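Side-chain contacts in botulinum neurotoxin type G (Clostridium botulinum, PDB 3MPP), which adheres to the surface of host nerve cells through this receptor-binding domain, so that the parent toxin can translocate its protease light chain into the cytosol: residues N33-G38 / W230-R235; S137-K142 / I158-S163; T92-I97 / V196-F201; G12-S17 / M24-D29. The protein carries 4 engineered substitutions. All blocks are in the same frame, centred on the assembly; numbering follows the deposited sequence. Where two conformers were deposited one is given.

Interaction 1: N33-G38 / W230-R235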
loop_
_atom_site.group_PDB
_atom_site.type_symbol
_atom_site.label_atom_id
_atom_site.label_comp_id
_atom_site.label_asym_id
_atom_site.label_seq_id
_atom_site.Cartn_x
_atom_site.Cartn_y
_atom_site.Cartn_z
ATOM N N ASN A 33 12.724 -1.911 9.899
ATOM C CA ASN A 33 12.778 -3.230 9.291
ATOM C C ASN A 33 13.603 -3.137 8.017
ATOM O O ASN A 33 13.827 -2.040 7.502
ATOM C CB ASN A 33 11.377 -3.805 9.046
ATOM C CG ASN A 33 10.601 -3.046 7.994
ATOM O OD1 ASN A 33 11.113 -2.755 6.918
ATOM N ND2 ASN A 33 9.347 -2.729 8.302
ATOM N N ASP A 34 14.075 -4.275 7.519
ATOM C CA ASP A 34 14.930 -4.278 6.338
ATOM C C ASP A 34 14.194 -4.612 5.036
ATOM O O ASP A 34 14.811 -5.075 4.076
ATOM C CB ASP A 34 16.108 -5.240 6.539
ATOM C CG ASP A 34 15.678 -6.585 7.110
ATOM O OD1 ASP A 34 14.606 -7.094 6.717
ATOM O OD2 ASP A 34 16.417 -7.140 7.951
ATOM N N ILE A 35 12.884 -4.385 4.996
ATOM C CA ILE A 35 12.133 -4.578 3.754
ATOM C C ILE A 35 12.573 -3.521 2.753
ATOM O O ILE A 35 12.605 -2.343 3.082
ATOM C CB ILE A 35 10.620 -4.435 3.971
ATOM C CG1 ILE A 35 10.123 -5.478 4.979
ATOM C CG2 ILE A 35 9.886 -4.553 2.635
ATOM C CD1 ILE A 35 8.684 -5.229 5.467
ATOM N N GLY A 36 12.917 -3.923 1.535
ATOM C CA GLY A 36 13.435 -2.957 0.586
ATOM C C GLY A 36 14.734 -2.390 1.137
ATOM O O GLY A 36 15.678 -3.135 1.352
ATOM N N ASN A 37 14.799 -1.093 1.406
ATOM C CA ASN A 37 16.055 -0.572 1.935
ATOM C C ASN A 37 16.054 0.649 2.851
ATOM O O ASN A 37 16.772 1.600 2.564
ATOM C CB ASN A 37 17.012 -0.287 0.774
ATOM C CG ASN A 37 16.542 0.865 -0.090
ATOM O OD1 ASN A 37 17.346 1.571 -0.700
ATOM N ND2 ASN A 37 15.230 1.068 -0.137
ATOM N N GLY A 38 15.292 0.666 3.940
ATOM C CA GLY A 38 14.254 -0.284 4.286
ATOM C C GLY A 38 13.087 0.586 4.768
ATOM O O GLY A 38 12.642 1.463 4.036
ATOM N N TRP A 230 -1.675 -3.548 1.824
ATOM C CA TRP A 230 -1.070 -2.373 2.476
ATOM C C TRP A 230 0.163 -1.851 1.720
ATOM O O TRP A 230 0.657 -0.755 1.995
ATOM C CB TRP A 230 -0.706 -2.693 3.932
ATOM C CG TRP A 230 -1.844 -3.312 4.690
ATOM C CD1 TRP A 230 -1.872 -4.560 5.257
ATOM C CD2 TRP A 230 -3.130 -2.721 4.958
ATOM N NE1 TRP A 230 -3.091 -4.775 5.870
ATOM C CE2 TRP A 230 -3.879 -3.666 5.696
ATOM C CE3 TRP A 230 -3.717 -1.494 4.640
ATOM C CZ2 TRP A 230 -5.185 -3.420 6.117
ATOM C CZ3 TRP A 230 -5.015 -1.245 5.067
ATOM C CH2 TRP A 230 -5.732 -2.201 5.805
ATOM N N GLY A 231 0.665 -2.647 0.780
ATOM C CA GLY A 231 1.844 -2.282 0.008
ATOM C C GLY A 231 3.154 -2.878 0.499
ATOM O O GLY A 231 4.218 -2.471 0.041
ATOM N N ASN A 232 3.086 -3.816 1.444
ATOM C CA ASN A 232 4.275 -4.561 1.866
ATOM C C ASN A 232 4.438 -5.860 1.081
ATOM O O ASN A 232 3.480 -6.351 0.476
ATOM C CB ASN A 232 4.202 -4.868 3.365
ATOM C CG ASN A 232 4.485 -3.651 4.208
ATOM O OD1 ASN A 232 5.307 -2.815 3.836
ATOM N ND2 ASN A 232 3.809 -3.541 5.341
ATOM N N PRO A 233 5.654 -6.429 1.084
ATOM C CA PRO A 233 5.823 -7.704 0.374
ATOM C C PRO A 233 4.802 -8.773 0.787
ATOM O O PRO A 233 4.465 -8.927 1.961
ATOM C CB PRO A 233 7.231 -8.145 0.776
ATOM C CG PRO A 233 7.962 -6.819 1.014
ATOM C CD PRO A 233 6.920 -5.927 1.655
ATOM N N LEU A 234 4.320 -9.507 -0.207
ATOM C CA LEU A 234 3.426 -10.632 0.012
ATOM C C LEU A 234 4.236 -11.794 0.594
ATOM O O LEU A 234 5.343 -12.050 0.140
ATOM C CB LEU A 234 2.821 -11.052 -1.329
ATOM C CG LEU A 234 1.616 -11.994 -1.298
ATOM C CD1 LEU A 234 0.419 -11.360 -0.582
ATOM C CD2 LEU A 234 1.254 -12.395 -2.726
ATOM N N ARG A 235 3.676 -12.515 1.563
ATOM C CA ARG A 235 4.419 -13.591 2.230
ATOM C C ARG A 235 3.703 -14.938 2.318
ATOM O O ARG A 235 2.477 -15.009 2.343
ATOM C CB ARG A 235 4.841 -13.138 3.632
ATOM C CG ARG A 235 5.837 -11.980 3.564
ATOM C CD ARG A 235 6.392 -11.526 4.893
ATOM N NE ARG A 235 7.104 -10.259 4.708
ATOM C CZ ARG A 235 8.425 -10.144 4.600
ATOM N NH1 ARG A 235 9.200 -11.217 4.682
ATOM N NH2 ARG A 235 8.973 -8.951 4.426
#
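Ile35 lays its CG2 branch against the ring of Pro233, and this is the tight part of the contact. The methyl lies 3.4 Å from Pro233 CG and equally near Pro233 CD, closer than carbon atoms usually pack, so the methyl abuts the CG-CD edge of the ring, close to its mean plane, rather than lying over a face. With chi1 at -60°, Ile35 holds CG1 beside its own backbone N and leaves CG2 trans to that N, facing the proline. The CG1 branch leads to a looser neighbour, the guanidinium of Arg235: NH2 comes to 3.7 Å from Ile35 CG1, and the isoleucine carbon lies at the edge of the flat group, near its plane. Only 138 Å² is buried in all. The segments belong to different subdomains, 33-38 being a loop of the N-terminal half of the receptor-binding domain and 230-235 a loop of the C-terminal, beta-trefoil half, ahead of strand 239-244, so Ile35 packs an N-terminal loop against a C-terminal one at the junction of the subdomains. An Asx turn shapes it: Asn33 OD1 accepts from Ile35 N at 3.1 Å, the donor tilted 31° from the carbonyl plane. On the slack side, Asn232 OD1 stays 4.5 Å from Ile35 CD1 and is held instead by Trp143 NE1 and Gln39 NE2. Toward solvent, exposed Asp34 keeps its OD1 6.4 Å from Arg235 NH2, too far for a salt bridge, although the opposite charges may still attract weakly. No hydrogen bond passes between the two loops.

Interaction 2: S137-K142 / I158-S163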
loop_
_atom_site.group_PDB
_atom_site.type_symbol
_atom_site.label_atom_id
_atom_site.label_comp_id
_atom_site.label_asym_id
_atom_site.label_seq_id
_atom_site.Cartn_x
_atom_site.Cartn_y
_atom_site.Cartn_z
ATOM N N SER A 137 -10.403 2.703 0.352
ATOM C CA SER A 137 -9.450 3.784 0.165
ATOM C C SER A 137 -8.124 3.288 -0.412
ATOM O O SER A 137 -7.589 2.291 0.053
ATOM C CB SER A 137 -9.170 4.441 1.517
ATOM O OG SER A 137 -8.088 5.345 1.409
ATOM N N ASP A 138 -7.586 4.001 -1.401
ATOM C CA ASP A 138 -6.255 3.717 -1.931
ATOM C C ASP A 138 -5.160 4.295 -1.025
ATOM O O ASP A 138 -3.971 4.142 -1.312
ATOM C CB ASP A 138 -6.088 4.347 -3.319
ATOM C CG ASP A 138 -7.068 3.789 -4.356
ATOM O OD1 ASP A 138 -7.842 2.869 -4.039
ATOM O OD2 ASP A 138 -7.058 4.288 -5.496
ATOM N N TYR A 139 -5.549 4.956 0.064
ATOM C CA TYR A 139 -4.572 5.708 0.871
ATOM C C TYR A 139 -4.522 5.345 2.361
ATOM O O TYR A 139 -3.441 5.258 2.952
ATOM C CB TYR A 139 -4.815 7.213 0.713
ATOM C CG TYR A 139 -4.768 7.656 -0.730
ATOM C CD1 TYR A 139 -3.551 7.834 -1.369
ATOM C CD2 TYR A 139 -5.938 7.880 -1.460
ATOM C CE1 TYR A 139 -3.482 8.223 -2.712
ATOM C CE2 TYR A 139 -5.880 8.285 -2.810
ATOM C CZ TYR A 139 -4.643 8.441 -3.418
ATOM O OH TYR A 139 -4.544 8.833 -4.729
ATOM N N ILE A 140 -5.681 5.156 2.973
ATOM C CA ILE A 140 -5.718 4.891 4.414
ATOM C C ILE A 140 -4.926 3.651 4.808
ATOM O O ILE A 140 -5.218 2.550 4.346
ATOM C CB ILE A 140 -7.162 4.796 4.932
ATOM C CG1 ILE A 140 -7.875 6.127 4.676
ATOM C CG2 ILE A 140 -7.180 4.509 6.433
ATOM C CD1 ILE A 140 -9.373 6.119 5.033
ATOM N N ASN A 141 -3.913 3.845 5.658
ATOM C CA ASN A 141 -3.048 2.758 6.153
ATOM C C ASN A 141 -2.207 2.054 5.086
ATOM O O ASN A 141 -1.637 0.985 5.335
ATOM C CB ASN A 141 -3.846 1.699 6.931
ATOM C CG ASN A 141 -2.966 0.895 7.876
ATOM O OD1 ASN A 141 -2.091 1.456 8.543
ATOM N ND2 ASN A 141 -3.181 -0.429 7.931
ATOM N N LYS A 142 -2.122 2.654 3.903
ATOM C CA LYS A 142 -1.400 2.049 2.784
ATOM C C LYS A 142 -0.184 2.874 2.425
ATOM O O LYS A 142 -0.242 4.102 2.465
ATOM C CB LYS A 142 -2.300 1.991 1.545
ATOM C CG LYS A 142 -3.547 1.129 1.722
ATOM C CD LYS A 142 -4.312 0.957 0.420
ATOM C CE LYS A 142 -5.490 0.037 0.662
ATOM N NZ LYS A 142 -6.347 -0.244 -0.518
ATOM N N ILE A 158 2.712 19.185 -5.499
ATOM C CA ILE A 158 2.635 17.916 -4.791
ATOM C C ILE A 158 2.217 16.830 -5.761
ATOM O O ILE A 158 1.168 16.918 -6.400
ATOM C CB ILE A 158 1.622 17.940 -3.635
ATOM C CG1 ILE A 158 2.051 18.923 -2.552
ATOM C CG2 ILE A 158 1.476 16.545 -3.026
ATOM C CD1 ILE A 158 1.240 18.793 -1.290
ATOM N N TYR A 159 3.057 15.810 -5.869
ATOM C CA TYR A 159 2.741 14.636 -6.654
ATOM C C TYR A 159 2.402 13.504 -5.700
ATOM O O TYR A 159 3.072 13.331 -4.696
ATOM C CB TYR A 159 3.951 14.232 -7.481
ATOM C CG TYR A 159 4.350 15.249 -8.514
ATOM C CD1 TYR A 159 4.003 15.080 -9.846
ATOM C CD2 TYR A 159 5.076 16.377 -8.159
ATOM C CE1 TYR A 159 4.372 16.011 -10.804
ATOM C CE2 TYR A 159 5.451 17.314 -9.105
ATOM C CZ TYR A 159 5.095 17.127 -10.423
ATOM O OH TYR A 159 5.462 18.052 -11.369
ATOM N N ILE A 160 1.377 12.725 -6.029
ATOM C CA ILE A 160 1.036 11.551 -5.240
ATOM C C ILE A 160 1.045 10.323 -6.134
ATOM O O ILE A 160 0.357 10.286 -7.167
ATOM C CB ILE A 160 -0.345 11.695 -4.580
ATOM C CG1 ILE A 160 -0.344 12.872 -3.598
ATOM C CG2 ILE A 160 -0.742 10.385 -3.878
ATOM C CD1 ILE A 160 0.460 12.619 -2.328
ATOM N N ASN A 161 1.824 9.319 -5.740
ATOM C CA ASN A 161 1.966 8.113 -6.550
ATOM C C ASN A 161 2.300 8.466 -8.000
ATOM O O ASN A 161 1.705 7.943 -8.951
ATOM C CB ASN A 161 0.718 7.236 -6.446
ATOM C CG ASN A 161 0.673 6.434 -5.136
ATOM O OD1 ASN A 161 1.686 6.274 -4.449
ATOM N ND2 ASN A 161 -0.505 5.938 -4.789
ATOM N N GLY A 162 3.259 9.371 -8.155
ATOM C CA GLY A 162 3.775 9.725 -9.466
ATOM C C GLY A 162 2.950 10.724 -10.260
ATOM O O GLY A 162 3.368 11.153 -11.333
ATOM N N SER A 163 1.787 11.106 -9.744
ATOM C CA SER A 163 0.879 11.971 -10.492
ATOM C C SER A 163 0.685 13.333 -9.814
ATOM O O SER A 163 0.517 13.412 -8.603
ATOM C CB SER A 163 -0.464 11.263 -10.698
ATOM O OG SER A 163 -1.468 12.165 -11.122
HETATM O O HOH W 1 -3.060 7.316 -6.192
#
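Tyr139 and Ile160 approach at a slant, CE1 of the tyrosine ring coming to 3.7 Å from the CG2 methyl of the isoleucine. The methyl meets the ring obliquely. With Tyr139 chi1 at -56°, CG lies beside the backbone N and the ring reaches across to the hairpin. Asp138 CB lies 3.9 Å above one face of this ring, offset toward the rim, while Phe128 and Phe144 meet it in edge-to-face pairs. The phenol oxygen continues past the methyl to a water 2.6 Å from Tyr139 OH. That water accepts from Asn161 ND2 at 3.2 Å, linking the two side chains. Asn161 OD1 is taken by the backbone N of Ser145, which fixes the amide. Two turns present these groups: a type I' turn from Ile160 to Ser163, which joins strands 156-160 and 163-168 as a tight beta hairpin, and a type II turn from Tyr139 to Lys142. Ser137 OG accepts from Tyr139 N (an ST turn) and, nearly straight at 177°, from Ile140 N (an ST motif). The chemistry is therefore divided: the carbon part of the tyrosine ring packs against aliphatic and aromatic neighbours while its hydroxyl reaches the hairpin through a single solvent molecule.

Interaction 3: T92-I97 / V196-F201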
loop_
_atom_site.group_PDB
_atom_site.type_symbol
_atom_site.label_atom_id
_atom_site.label_comp_id
_atom_site.label_asym_id
_atom_site.label_seq_id
_atom_site.Cartn_x
_atom_site.Cartn_y
_atom_site.Cartn_z
ATOM N N THR A 92 3.823 17.969 12.971
ATOM C CA THR A 92 4.952 17.884 12.065
ATOM C C THR A 92 5.505 16.458 12.115
ATOM O O THR A 92 5.450 15.794 13.161
ATOM C CB THR A 92 6.027 18.905 12.496
ATOM O OG1 THR A 92 5.426 20.194 12.538
ATOM C CG2 THR A 92 7.197 18.938 11.527
ATOM N N ILE A 93 6.000 15.972 10.983
ATOM C CA ILE A 93 6.671 14.679 10.946
ATOM C C ILE A 93 8.096 14.812 10.423
ATOM O O ILE A 93 8.979 14.073 10.840
ATOM C CB ILE A 93 5.909 13.634 10.107
ATOM C CG1 ILE A 93 5.686 14.122 8.683
ATOM C CG2 ILE A 93 4.566 13.284 10.765
ATOM C CD1 ILE A 93 5.233 13.001 7.739
ATOM N N ILE A 94 8.308 15.751 9.502
ATOM C CA ILE A 94 9.634 16.000 8.946
ATOM C C ILE A 94 9.846 17.505 8.822
ATOM O O ILE A 94 8.970 18.219 8.331
ATOM C CB ILE A 94 9.807 15.369 7.550
ATOM C CG1 ILE A 94 9.385 13.894 7.548
ATOM C CG2 ILE A 94 11.255 15.501 7.086
ATOM C CD1 ILE A 94 9.250 13.296 6.146
ATOM N N SER A 95 10.998 17.994 9.267
ATOM C CA SER A 95 11.254 19.424 9.191
ATOM C C SER A 95 12.718 19.754 8.959
ATOM O O SER A 95 13.614 18.995 9.338
ATOM C CB SER A 95 10.776 20.123 10.460
ATOM O OG SER A 95 11.692 19.914 11.520
ATOM N N CYS A 96 12.934 20.905 8.330
ATOM C CA CYS A 96 14.254 21.452 8.083
ATOM C C CYS A 96 14.140 22.951 8.340
ATOM O O CYS A 96 13.859 23.735 7.431
ATOM C CB CYS A 96 14.659 21.187 6.637
ATOM S SG CYS A 96 16.377 21.549 6.242
ATOM N N ILE A 97 14.362 23.337 9.592
ATOM C CA ILE A 97 13.988 24.658 10.077
ATOM C C ILE A 97 15.141 25.277 10.846
ATOM O O ILE A 97 15.890 24.582 11.529
ATOM C CB ILE A 97 12.785 24.567 11.038
ATOM C CG1 ILE A 97 11.549 23.991 10.326
ATOM C CG2 ILE A 97 12.501 25.927 11.695
ATOM C CD1 ILE A 97 10.791 24.994 9.487
ATOM N N VAL A 196 3.867 6.795 12.462
ATOM C CA VAL A 196 3.926 7.015 11.029
ATOM C C VAL A 196 5.050 6.155 10.485
ATOM O O VAL A 196 6.130 6.118 11.078
ATOM C CB VAL A 196 4.267 8.499 10.684
ATOM C CG1 VAL A 196 4.094 8.737 9.197
ATOM C CG2 VAL A 196 3.405 9.462 11.485
ATOM N N TRP A 197 4.811 5.467 9.368
ATOM C CA TRP A 197 5.877 4.706 8.704
ATOM C C TRP A 197 6.410 5.525 7.533
ATOM O O TRP A 197 5.638 6.155 6.805
ATOM C CB TRP A 197 5.370 3.340 8.184
ATOM C CG TRP A 197 5.254 2.261 9.232
ATOM C CD1 TRP A 197 4.134 1.911 9.945
ATOM C CD2 TRP A 197 6.298 1.378 9.665
ATOM N NE1 TRP A 197 4.428 0.865 10.802
ATOM C CE2 TRP A 197 5.745 0.517 10.641
ATOM C CE3 TRP A 197 7.659 1.239 9.326
ATOM C CZ2 TRP A 197 6.505 -0.461 11.289
ATOM C CZ3 TRP A 197 8.407 0.267 9.958
ATOM C CH2 TRP A 197 7.829 -0.577 10.932
ATOM N N ILE A 198 7.728 5.491 7.340
ATOM C CA ILE A 198 8.374 6.191 6.232
ATOM C C ILE A 198 9.385 5.266 5.543
ATOM O O ILE A 198 10.038 4.456 6.202
ATOM C CB ILE A 198 9.102 7.459 6.738
ATOM C CG1 ILE A 198 8.081 8.506 7.194
ATOM C CG2 ILE A 198 10.016 8.030 5.650
ATOM C CD1 ILE A 198 8.666 9.591 8.059
ATOM N N LYS A 199 9.507 5.380 4.222
ATOM C CA LYS A 199 10.518 4.642 3.485
ATOM C C LYS A 199 10.963 5.467 2.288
ATOM O O LYS A 199 10.278 6.405 1.885
ATOM C CB LYS A 199 9.977 3.281 3.008
ATOM C CG LYS A 199 8.963 3.366 1.870
ATOM C CD LYS A 199 8.597 1.965 1.353
ATOM C CE LYS A 199 7.392 1.992 0.425
ATOM N NZ LYS A 199 7.188 0.672 -0.282
ATOM N N ASP A 200 12.119 5.111 1.738
ATOM C CA ASP A 200 12.645 5.739 0.530
ATOM C C ASP A 200 12.702 7.254 0.625
ATOM O O ASP A 200 12.261 7.937 -0.295
ATOM C CB ASP A 200 11.794 5.346 -0.685
ATOM C CG ASP A 200 11.845 3.863 -0.981
ATOM O OD1 ASP A 200 12.864 3.219 -0.656
ATOM O OD2 ASP A 200 10.863 3.341 -1.549
ATOM N N PHE A 201 13.236 7.791 1.720
ATOM C CA PHE A 201 13.347 9.241 1.806
ATOM C C PHE A 201 14.530 9.747 0.979
ATOM O O PHE A 201 15.656 9.262 1.124
ATOM C CB PHE A 201 13.450 9.744 3.248
ATOM C CG PHE A 201 13.501 11.246 3.346
ATOM C CD1 PHE A 201 12.342 11.982 3.517
ATOM C CD2 PHE A 201 14.709 11.923 3.223
ATOM C CE1 PHE A 201 12.388 13.366 3.584
ATOM C CE2 PHE A 201 14.756 13.301 3.292
ATOM C CZ PHE A 201 13.598 14.023 3.472
#
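Ile93 has its backbone gripped by hydrogen bonds to Val105 of strand 103-108 and Lys185 of strand 181-187, while its side chain turns to Val196 of the facing sheet. No polar bond joins the two segments themselves. The CG2 methyls of Ile93 and Val196 meet at 4.1 Å, the side chains crossing at about a right angle. Ile93 carries CG1 between its backbone N and carbonyl carbon (chi1 57°), and this leaves CG2 beside the N. Ile93 and Ile94 lie opposite Val105 of strand 103-108 in a classic beta bulge, where the chain turns a corner; both consecutive side chains point toward strand 195-204, which belongs to the other sheet. The contact thus spans the core of the concanavalin-like beta sandwich of the N-terminal subdomain. Ile94 supplies one methyl for two partners. Its CD1 lies 4.1 Å from Phe201 CE1, approaching the ring obliquely, and 4.2 Å from Ile198 CD1. Ile94 and Phe201 run past each other in opposite directions. All five residues are buried, and 206 Å² is covered between the segments. Phe71 and Ile182 also touch Ile94, and Phe184 meets the ring of Phe201 edge-to-face.

Interaction 4: G12-S17 / M24-D29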
loop_
_atom_site.group_PDB
_atom_site.type_symbol
_atom_site.label_atom_id
_atom_site.label_comp_id
_atom_site.label_asym_id
_atom_site.label_seq_id
_atom_site.Cartn_x
_atom_site.Cartn_y
_atom_site.Cartn_z
ATOM N N GLY A 12 21.580 -3.320 9.444
ATOM C CA GLY A 12 21.489 -2.939 10.840
ATOM C C GLY A 12 21.693 -1.462 11.100
ATOM O O GLY A 12 21.505 -0.999 12.223
ATOM N N ARG A 13 22.069 -0.713 10.071
ATOM C CA ARG A 13 22.331 0.708 10.251
ATOM C C ARG A 13 21.610 1.600 9.237
ATOM O O ARG A 13 21.442 1.232 8.077
ATOM C CB ARG A 13 23.840 0.981 10.225
ATOM C CG ARG A 13 24.530 0.573 8.933
ATOM C CD ARG A 13 25.978 1.050 8.904
ATOM N NE ARG A 13 26.841 0.281 9.800
ATOM C CZ ARG A 13 27.653 -0.694 9.401
ATOM N NH1 ARG A 13 27.718 -1.022 8.118
ATOM N NH2 ARG A 13 28.405 -1.339 10.283
ATOM N N LEU A 14 21.178 2.768 9.701
ATOM C CA LEU A 14 20.631 3.800 8.832
ATOM C C LEU A 14 21.765 4.655 8.268
ATOM O O LEU A 14 22.505 5.294 9.018
ATOM C CB LEU A 14 19.670 4.692 9.614
ATOM C CG LEU A 14 18.900 5.751 8.821
ATOM C CD1 LEU A 14 17.967 5.104 7.820
ATOM C CD2 LEU A 14 18.112 6.625 9.761
ATOM N N ILE A 15 21.890 4.676 6.947
ATOM C CA ILE A 15 22.973 5.416 6.310
ATOM C C ILE A 15 22.451 6.389 5.264
ATOM O O ILE A 15 21.268 6.382 4.916
ATOM C CB ILE A 15 23.968 4.463 5.614
ATOM C CG1 ILE A 15 23.284 3.753 4.444
ATOM C CG2 ILE A 15 24.518 3.451 6.602
ATOM C CD1 ILE A 15 24.228 2.966 3.546
ATOM N N ASP A 16 23.354 7.220 4.760
ATOM C CA ASP A 16 23.066 8.091 3.633
ATOM C C ASP A 16 23.620 7.443 2.365
ATOM O O ASP A 16 24.831 7.396 2.165
ATOM C CB ASP A 16 23.712 9.459 3.855
ATOM C CG ASP A 16 23.491 10.404 2.694
ATOM O OD1 ASP A 16 22.688 10.069 1.799
ATOM O OD2 ASP A 16 24.116 11.486 2.680
ATOM N N SER A 17 22.733 6.929 1.519
ATOM C CA SER A 17 23.145 6.286 0.271
ATOM C C SER A 17 23.513 7.324 -0.783
ATOM O O SER A 17 23.968 6.984 -1.871
ATOM C CB SER A 17 22.030 5.383 -0.265
ATOM O OG SER A 17 21.747 4.325 0.630
ATOM N N MET A 24 23.931 10.266 10.608
ATOM C CA MET A 24 22.614 9.964 11.167
ATOM C C MET A 24 22.617 9.748 12.678
ATOM O O MET A 24 23.395 8.957 13.202
ATOM C CB MET A 24 22.027 8.711 10.499
ATOM C CG MET A 24 22.055 8.732 8.981
ATOM S SD MET A 24 21.044 10.067 8.333
ATOM C CE MET A 24 21.799 10.301 6.727
ATOM N N ASN A 25 21.737 10.452 13.379
ATOM C CA ASN A 25 21.520 10.215 14.806
ATOM C C ASN A 25 20.120 9.626 15.006
ATOM O O ASN A 25 19.129 10.208 14.553
ATOM C CB ASN A 25 21.678 11.513 15.598
ATOM C CG ASN A 25 21.972 11.274 17.071
ATOM O OD1 ASN A 25 21.416 10.369 17.692
ATOM N ND2 ASN A 25 22.852 12.095 17.638
ATOM N N VAL A 26 20.041 8.476 15.674
ATOM C CA VAL A 26 18.779 7.746 15.821
ATOM C C VAL A 26 18.415 7.500 17.278
ATOM O O VAL A 26 19.193 6.904 18.030
ATOM C CB VAL A 26 18.840 6.376 15.117
ATOM C CG1 VAL A 26 17.500 5.667 15.209
ATOM C CG2 VAL A 26 19.268 6.532 13.658
ATOM N N GLY A 27 17.226 7.955 17.669
ATOM C CA GLY A 27 16.748 7.759 19.023
ATOM C C GLY A 27 16.503 6.296 19.304
ATOM O O GLY A 27 16.517 5.474 18.392
ATOM N N SER A 28 16.244 5.976 20.564
ATOM C CA SER A 28 16.043 4.593 20.979
ATOM C C SER A 28 14.620 4.074 20.735
ATOM O O SER A 28 14.378 2.876 20.864
ATOM C CB SER A 28 16.381 4.448 22.461
ATOM O OG SER A 28 15.541 5.270 23.251
ATOM N N ASP A 29 13.690 4.970 20.394
ATOM C CA ASP A 29 12.283 4.586 20.212
ATOM C C ASP A 29 11.865 4.596 18.735
ATOM O O ASP A 29 10.704 4.855 18.409
ATOM C CB ASP A 29 11.357 5.484 21.056
ATOM C CG ASP A 29 9.906 4.974 21.109
ATOM O OD1 ASP A 29 9.685 3.745 21.192
ATOM O OD2 ASP A 29 8.986 5.820 21.076
#
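Met24 reaches from the edge strand 23-26 to strand 13-16, packing along the backbone between Leu14 and Asp16. Its CB starts 3.8 Å from Leu14 O. CG comes nearer to the same carbonyl oxygen, at 3.5 Å, and also lies 4.3 Å from Leu14 CG. The chain bends about the CB-CG bond (chi2 -63°), which turns SD and CE along strand 13-16. The terminal CE ends 3.6 Å from Asp16 CB, with Ile15 C at 4.2 Å. Further along, Leu14 CD2 meets Val26 CG2 at 4.1 Å. The two strands run nearly antiparallel, at 151°, but the axes of the short segments come no closer than 7.7 Å and no hydrogen bond crosses. They are assigned to different sheets, 13-16 pairing with 3-10 and 23-26 with 50-53, so the side chains close one margin of the sandwich where the sheets come together; Leu7 and Ala52 also touch Met24. Asp16 OD1 accepts from Ser18 N and Ser6 N and OD2 from Ala22 N, tying the 17-22 connection and strand 3-10 to Asp16. Met24 thus meets strand 13-16 by van der Waals contact, its CE methyl on the CB of Asp16, while the carboxylate is occupied by backbone N-H groups.

Interactions 2, 3 and 4 lie wholly in the N-terminal subdomain, and interaction 1 joins it to the trefoil. Interaction 1 touches interactions 2 and 3 and only adjoins interaction 4 in the sequence: Trp230 CE3 packs 3.3 Å from Asn141 O of interaction 2, and Asn37 ND2 is 3.2 Å from Asp200 OD1 of interaction 3, a probable hydrogen bond. Its centre lies about 17 to 18 Å from the centres of the others. Interactions 3 and 4 both bridge the two sheets of the sandwich, their centres about 13 Å and nearest atoms about 7 Å apart. Interactions 2 and 4 are remote, about 17 Å between nearest atoms. None lies at the proposed ganglioside-binding site around Trp402.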